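Local coordinates for protein dihydrodipicolinate synthase (Oceanobacillus iheyensis HTE831, PDB 3D0C) that probably acts as a 4-hydroxy-tetrahydrodipicolinate synthase, a pyruvate-dependent lyase of lysine biosynthesis built on a TIM barrel, at residues D37-L42 and T75-G80; T177-A182 and V189-G194. The protein carries 1 engineered substitution. All blocks are in the same frame, centred on the assembly; numbering follows the deposited sequence.

In the fold
Both contacts belong to the same eight-stranded TIM barrel, on opposite sides of the chain's centre. Interaction 1 (37-42 with 75-80) joins two outer helices, 32-44 and 64-78, whereas interaction 2 (177-182 with 189-194) packs helix 173-182 on strand 190-193. Their centres lie 29 Å apart and their nearest atoms about 15 Å, so they do not touch; along the chain interaction 1 closes before interaction 2 opens. In interaction 2 the side chain of Phe191 is about 8 Å from that of Lys167, the probable Schiff-base lysine, and about 11 Å from that of Tyr143, a predicted proton donor/acceptor. In interaction 1, Val39 is about 12 Å, side chain to side chain, from Thr56, a predicted pyruvate-binding residue.

Interaction 1 (D37-L42 and T75-G80); sequences DNVEFL and TELVNG
Helical residues 37-42 and the C-terminal end of helix 64-78 come closest at Val39 and Val78, whose CA atoms are 7.4 Å apart; no hydrogen bond joins the two segments. Leu77 does most of the touching through its two methyl branches. With CG anti to the backbone N (chi1 -179°), its side chain reaches toward helix 32-44 and runs past Val39 in the opposite direction, CD2 lying 3.6 Å from Val39 CB and 3.7 Å from Val39 CG1. Val78 meets Val39 nearly at a right angle, with 4.0 Å between Val78 CG2 and Val39 CG1, and both valines also rest on Ile50 of strand 49-50. The other Leu77 branch lies against a carboxylate: Glu40, its chain bent at chi2 (-53°), brings OE2 to 3.5 Å from Leu77 CD1. That oxygen also forms a salt bridge with Arg81, just past the helix end, whose guanidinium hydrogen-bonds the Leu77 and Val78 carbonyls. An alanine in place of Leu77 is likely to open a gap beside Val39 and leave the Glu40 carboxylate without its apolar neighbour. The result is an apolar seam between adjacent barrel helices, bordered by the Glu40-Arg81 ion pair outside the two segments.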
loop_
_atom_site.group_PDB
_atom_site.type_symbol
_atom_site.label_atom_id
_atom_site.label_comp_id
_atom_site.label_asym_id
_atom_site.label_seq_id
_atom_site.Cartn_x
_atom_site.Cartn_y
_atom_site.Cartn_z
ATOM N N ASP A 37 26.587 6.389 -9.085
ATOM C CA ASP A 37 26.697 6.594 -10.521
ATOM C C ASP A 37 25.388 6.974 -11.188
ATOM O O ASP A 37 25.383 7.707 -12.179
ATOM C CB ASP A 37 27.258 5.343 -11.186
ATOM C CG ASP A 37 28.697 5.084 -10.791
ATOM O OD1 ASP A 37 29.363 6.041 -10.339
ATOM O OD2 ASP A 37 29.161 3.936 -10.940
ATOM N N ASN A 38 24.280 6.471 -10.662
ATOM C CA ASN A 38 22.993 6.813 -11.249
ATOM C C ASN A 38 22.692 8.278 -10.942
ATOM O O ASN A 38 22.181 9.012 -11.792
ATOM C CB ASN A 38 21.887 5.918 -10.690
ATOM C CG ASN A 38 20.511 6.345 -11.157
ATOM O OD1 ASN A 38 20.257 6.456 -12.357
ATOM N ND2 ASN A 38 19.616 6.593 -10.209
ATOM N N VAL A 39 23.022 8.697 -9.724
ATOM C CA VAL A 39 22.814 10.073 -9.288
ATOM C C VAL A 39 23.685 11.018 -10.125
ATOM O O VAL A 39 23.230 12.081 -10.550
ATOM C CB VAL A 39 23.158 10.227 -7.780
ATOM C CG1 VAL A 39 23.072 11.687 -7.353
ATOM C CG2 VAL A 39 22.195 9.384 -6.946
ATOM N N GLU A 40 24.935 10.623 -10.361
ATOM C CA GLU A 40 25.854 11.436 -11.164
ATOM C C GLU A 40 25.327 11.554 -12.593
ATOM O O GLU A 40 25.372 12.623 -13.201
ATOM C CB GLU A 40 27.253 10.802 -11.200
ATOM C CG GLU A 40 28.090 11.006 -9.945
ATOM C CD GLU A 40 28.210 12.467 -9.545
ATOM O OE1 GLU A 40 28.236 13.336 -10.442
ATOM O OE2 GLU A 40 28.291 12.744 -8.331
ATOM N N PHE A 41 24.834 10.437 -13.118
ATOM C CA PHE A 41 24.285 10.378 -14.467
ATOM C C PHE A 41 23.156 11.386 -14.621
ATOM O O PHE A 41 23.092 12.113 -15.614
ATOM C CB PHE A 41 23.751 8.973 -14.749
ATOM C CG PHE A 41 23.112 8.824 -16.099
ATOM C CD1 PHE A 41 23.886 8.578 -17.230
ATOM C CD2 PHE A 41 21.731 8.926 -16.241
ATOM C CE1 PHE A 41 23.292 8.435 -18.486
ATOM C CE2 PHE A 41 21.126 8.785 -17.490
ATOM C CZ PHE A 41 21.907 8.537 -18.616
ATOM N N LEU A 42 22.258 11.407 -13.640
ATOM C CA LEU A 42 21.126 12.322 -13.649
ATOM C C LEU A 42 21.586 13.780 -13.586
ATOM O O LEU A 42 21.094 14.630 -14.328
ATOM C CB LEU A 42 20.199 12.010 -12.471
ATOM C CG LEU A 42 19.443 10.678 -12.553
ATOM C CD1 LEU A 42 18.807 10.353 -11.205
ATOM C CD2 LEU A 42 18.382 10.765 -13.650
ATOM N N THR A 75 21.374 12.700 -0.816
ATOM C CA THR A 75 21.469 14.095 -0.394
ATOM C C THR A 75 22.923 14.581 -0.340
ATOM O O THR A 75 23.259 15.647 -0.874
ATOM C CB THR A 75 20.815 14.307 1.000
ATOM O OG1 THR A 75 19.415 14.009 0.924
ATOM C CG2 THR A 75 20.994 15.751 1.466
ATOM N N GLU A 76 23.780 13.796 0.307
ATOM C CA GLU A 76 25.186 14.156 0.439
ATOM C C GLU A 76 25.920 14.139 -0.900
ATOM O O GLU A 76 26.738 15.020 -1.169
ATOM C CB GLU A 76 25.871 13.228 1.452
ATOM C CG GLU A 76 25.164 13.216 2.801
ATOM C CD GLU A 76 25.921 12.465 3.880
ATOM O OE1 GLU A 76 26.425 11.357 3.600
ATOM O OE2 GLU A 76 25.995 12.979 5.017
ATOM N N LEU A 77 25.625 13.156 -1.743
ATOM C CA LEU A 77 26.273 13.077 -3.048
ATOM C C LEU A 77 25.885 14.291 -3.900
ATOM O O LEU A 77 26.743 14.940 -4.506
ATOM C CB LEU A 77 25.874 11.789 -3.769
ATOM C CG LEU A 77 26.517 11.579 -5.139
ATOM C CD1 LEU A 77 28.033 11.635 -5.011
ATOM C CD2 LEU A 77 26.080 10.245 -5.703
ATOM N N VAL A 78 24.590 14.598 -3.935
ATOM C CA VAL A 78 24.095 15.741 -4.697
ATOM C C VAL A 78 24.809 16.990 -4.193
ATOM O O VAL A 78 25.211 17.854 -4.974
ATOM C CB VAL A 78 22.570 15.928 -4.519
ATOM C CG1 VAL A 78 22.123 17.230 -5.168
ATOM C CG2 VAL A 78 21.826 14.752 -5.132
ATOM N N ASN A 79 24.945 17.077 -2.873
ATOM C CA ASN A 79 25.632 18.187 -2.230
ATOM C C ASN A 79 25.223 19.562 -2.750
ATOM O O ASN A 79 26.074 20.389 -3.098
ATOM C CB ASN A 79 27.143 17.996 -2.390
ATOM C CG ASN A 79 27.943 19.016 -1.615
ATOM O OD1 ASN A 79 27.742 19.198 -0.415
ATOM N ND2 ASN A 79 28.861 19.687 -2.296
ATOM N N GLY A 80 23.916 19.799 -2.808
ATOM C CA GLY A 80 23.412 21.084 -3.258
ATOM C C GLY A 80 23.387 21.355 -4.754
ATOM O O GLY A 80 22.960 22.434 -5.164
#

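Interaction 2 (T177-A182 and V189-G194); sequences TQVMRA and VAFICG. Engineered in segment 177-182: Met180 (natural residue Ile).
Phe191 carries the whole contact from the side of strand 190-193, and its CA lies 7.3 Å from that of Met180 on helix 173-182. Along the strand Ala190 comes first, hydrogen-bonded through its backbone to Val164 and Ile166 of the neighbouring strand. Phe191 follows and directs the first bond of its side chain toward the helix; CG stands anti to the carbonyl carbon (chi1 -83°), carrying the ring out against two successive helical residues. Met180, an engineered methionine (isoleucine in the natural sequence) present as selenomethionine, lays its CG over one ring face: CG is 3.7 Å from the Phe191 ring centroid and 18° off the ring normal, the geometry of a CH-pi contact. It sits toward the rim, 3.5 Å from Phe191 CG. The two side chains run past each other in opposite senses, with Met180 SE beyond CG toward the strand, 3.6 Å from Phe191 CB. From the ring centroid SE is 4.6 Å away and 41° off the normal, an oblique Met-aromatic contact. Val179 meets the far part of the ring, its CG1 4.0 Å from Phe191 CE1 and its CG2 4.2 Å from Phe191 CZ. Ile192, next along, points away from the helix and touches Phe12 and Lys167, while Cys193 contacts Trp199 and Phe203 of helix 196-206. An aromatic residue thus packs outward from a strand beneath its preceding helix, completing the beta-alpha-beta unit 163-168, 173-182, 190-193 of the TIM barrel.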
loop_
_atom_site.group_PDB
_atom_site.type_symbol
_atom_site.label_atom_id
_atom_site.label_comp_id
_atom_site.label_asym_id
_atom_site.label_seq_id
_atom_site.Cartn_x
_atom_site.Cartn_y
_atom_site.Cartn_z
ATOM N N THR A 177 -7.686 19.799 -14.134
ATOM C CA THR A 177 -7.968 21.174 -14.535
ATOM C C THR A 177 -8.744 21.888 -13.426
ATOM O O THR A 177 -8.442 23.027 -13.081
ATOM C CB THR A 177 -8.788 21.208 -15.841
ATOM O OG1 THR A 177 -8.060 20.526 -16.872
ATOM C CG2 THR A 177 -9.048 22.646 -16.282
ATOM N N GLN A 178 -9.741 21.215 -12.864
ATOM C CA GLN A 178 -10.538 21.810 -11.796
ATOM C C GLN A 178 -9.720 22.185 -10.555
ATOM O O GLN A 178 -9.738 23.339 -10.115
ATOM C CB GLN A 178 -11.652 20.860 -11.380
ATOM C CG GLN A 178 -12.723 20.644 -12.430
ATOM C CD GLN A 178 -13.543 19.400 -12.142
ATOM O OE1 GLN A 178 -13.655 18.972 -10.989
ATOM N NE2 GLN A 178 -14.125 18.816 -13.182
ATOM N N VAL A 179 -9.004 21.219 -9.985
ATOM C CA VAL A 179 -8.226 21.501 -8.785
ATOM C C VAL A 179 -7.209 22.631 -8.991
ATOM O O VAL A 179 -7.039 23.483 -8.117
ATOM C CB VAL A 179 -7.518 20.220 -8.246
ATOM C CG1 VAL A 179 -6.383 19.807 -9.159
ATOM C CG2 VAL A 179 -7.014 20.468 -6.842
HETATM N N MSE A 180 -6.556 22.666 -10.148
HETATM C CA MSE A 180 -5.572 23.717 -10.407
HETATM C C MSE A 180 -6.170 25.115 -10.549
HETATM O O MSE A 180 -5.507 26.121 -10.263
HETATM C CB MSE A 180 -4.746 23.379 -11.645
HETATM C CG MSE A 180 -3.884 22.144 -11.442
HETATM SE SE MSE A 180 -2.533 21.932 -12.793
HETATM C CE MSE A 180 -3.719 21.515 -14.267
ATOM N N ARG A 181 -7.416 25.191 -10.995
ATOM C CA ARG A 181 -8.061 26.489 -11.134
ATOM C C ARG A 181 -8.597 26.910 -9.771
ATOM O O ARG A 181 -8.783 28.098 -9.500
ATOM C CB ARG A 181 -9.212 26.416 -12.144
ATOM C CG ARG A 181 -8.764 26.204 -13.584
ATOM C CD ARG A 181 -9.951 26.106 -14.533
ATOM N NE ARG A 181 -10.787 27.306 -14.517
ATOM C CZ ARG A 181 -10.390 28.509 -14.916
ATOM N NH1 ARG A 181 -9.157 28.689 -15.372
ATOM N NH2 ARG A 181 -11.227 29.536 -14.859
ATOM N N ALA A 182 -8.831 25.927 -8.910
ATOM C CA ALA A 182 -9.372 26.182 -7.581
ATOM C C ALA A 182 -8.356 26.730 -6.582
ATOM O O ALA A 182 -8.704 27.531 -5.709
ATOM C CB ALA A 182 -9.994 24.914 -7.030
ATOM N N VAL A 189 1.605 26.622 -4.466
ATOM C CA VAL A 189 1.629 25.174 -4.614
ATOM C C VAL A 189 1.884 24.850 -6.078
ATOM O O VAL A 189 1.069 25.184 -6.944
ATOM C CB VAL A 189 0.287 24.535 -4.200
ATOM C CG1 VAL A 189 0.347 23.030 -4.412
ATOM C CG2 VAL A 189 -0.017 24.852 -2.741
ATOM N N ALA A 190 3.017 24.214 -6.356
ATOM C CA ALA A 190 3.350 23.841 -7.724
ATOM C C ALA A 190 2.676 22.509 -8.074
ATOM O O ALA A 190 2.811 21.528 -7.342
ATOM C CB ALA A 190 4.865 23.718 -7.879
ATOM N N PHE A 191 1.937 22.487 -9.181
ATOM C CA PHE A 191 1.275 21.269 -9.630
ATOM C C PHE A 191 2.161 20.560 -10.647
ATOM O O PHE A 191 2.446 21.080 -11.731
ATOM C CB PHE A 191 -0.098 21.591 -10.227
ATOM C CG PHE A 191 -1.181 21.723 -9.197
ATOM C CD1 PHE A 191 -1.821 20.595 -8.701
ATOM C CD2 PHE A 191 -1.519 22.970 -8.673
ATOM C CE1 PHE A 191 -2.788 20.700 -7.691
ATOM C CE2 PHE A 191 -2.483 23.088 -7.663
ATOM C CZ PHE A 191 -3.116 21.948 -7.172
ATOM N N ILE A 192 2.613 19.376 -10.259
ATOM C CA ILE A 192 3.487 18.551 -11.075
ATOM C C ILE A 192 2.735 17.334 -11.588
ATOM O O ILE A 192 1.987 16.708 -10.840
ATOM C CB ILE A 192 4.668 18.028 -10.236
ATOM C CG1 ILE A 192 5.410 19.197 -9.588
ATOM C CG2 ILE A 192 5.600 17.195 -11.109
ATOM C CD1 ILE A 192 6.500 18.755 -8.627
ATOM N N CYS A 193 2.921 17.006 -12.862
ATOM C CA CYS A 193 2.297 15.816 -13.419
ATOM C C CYS A 193 3.069 14.623 -12.849
ATOM O O CYS A 193 4.240 14.420 -13.182
ATOM C CB CYS A 193 2.412 15.795 -14.943
ATOM S SG CYS A 193 1.845 14.230 -15.663
ATOM N N GLY A 194 2.414 13.841 -12.000
ATOM C CA GLY A 194 3.069 12.698 -11.396
ATOM C C GLY A 194 2.961 11.409 -12.186
ATOM O O GLY A 194 3.290 10.336 -11.668
#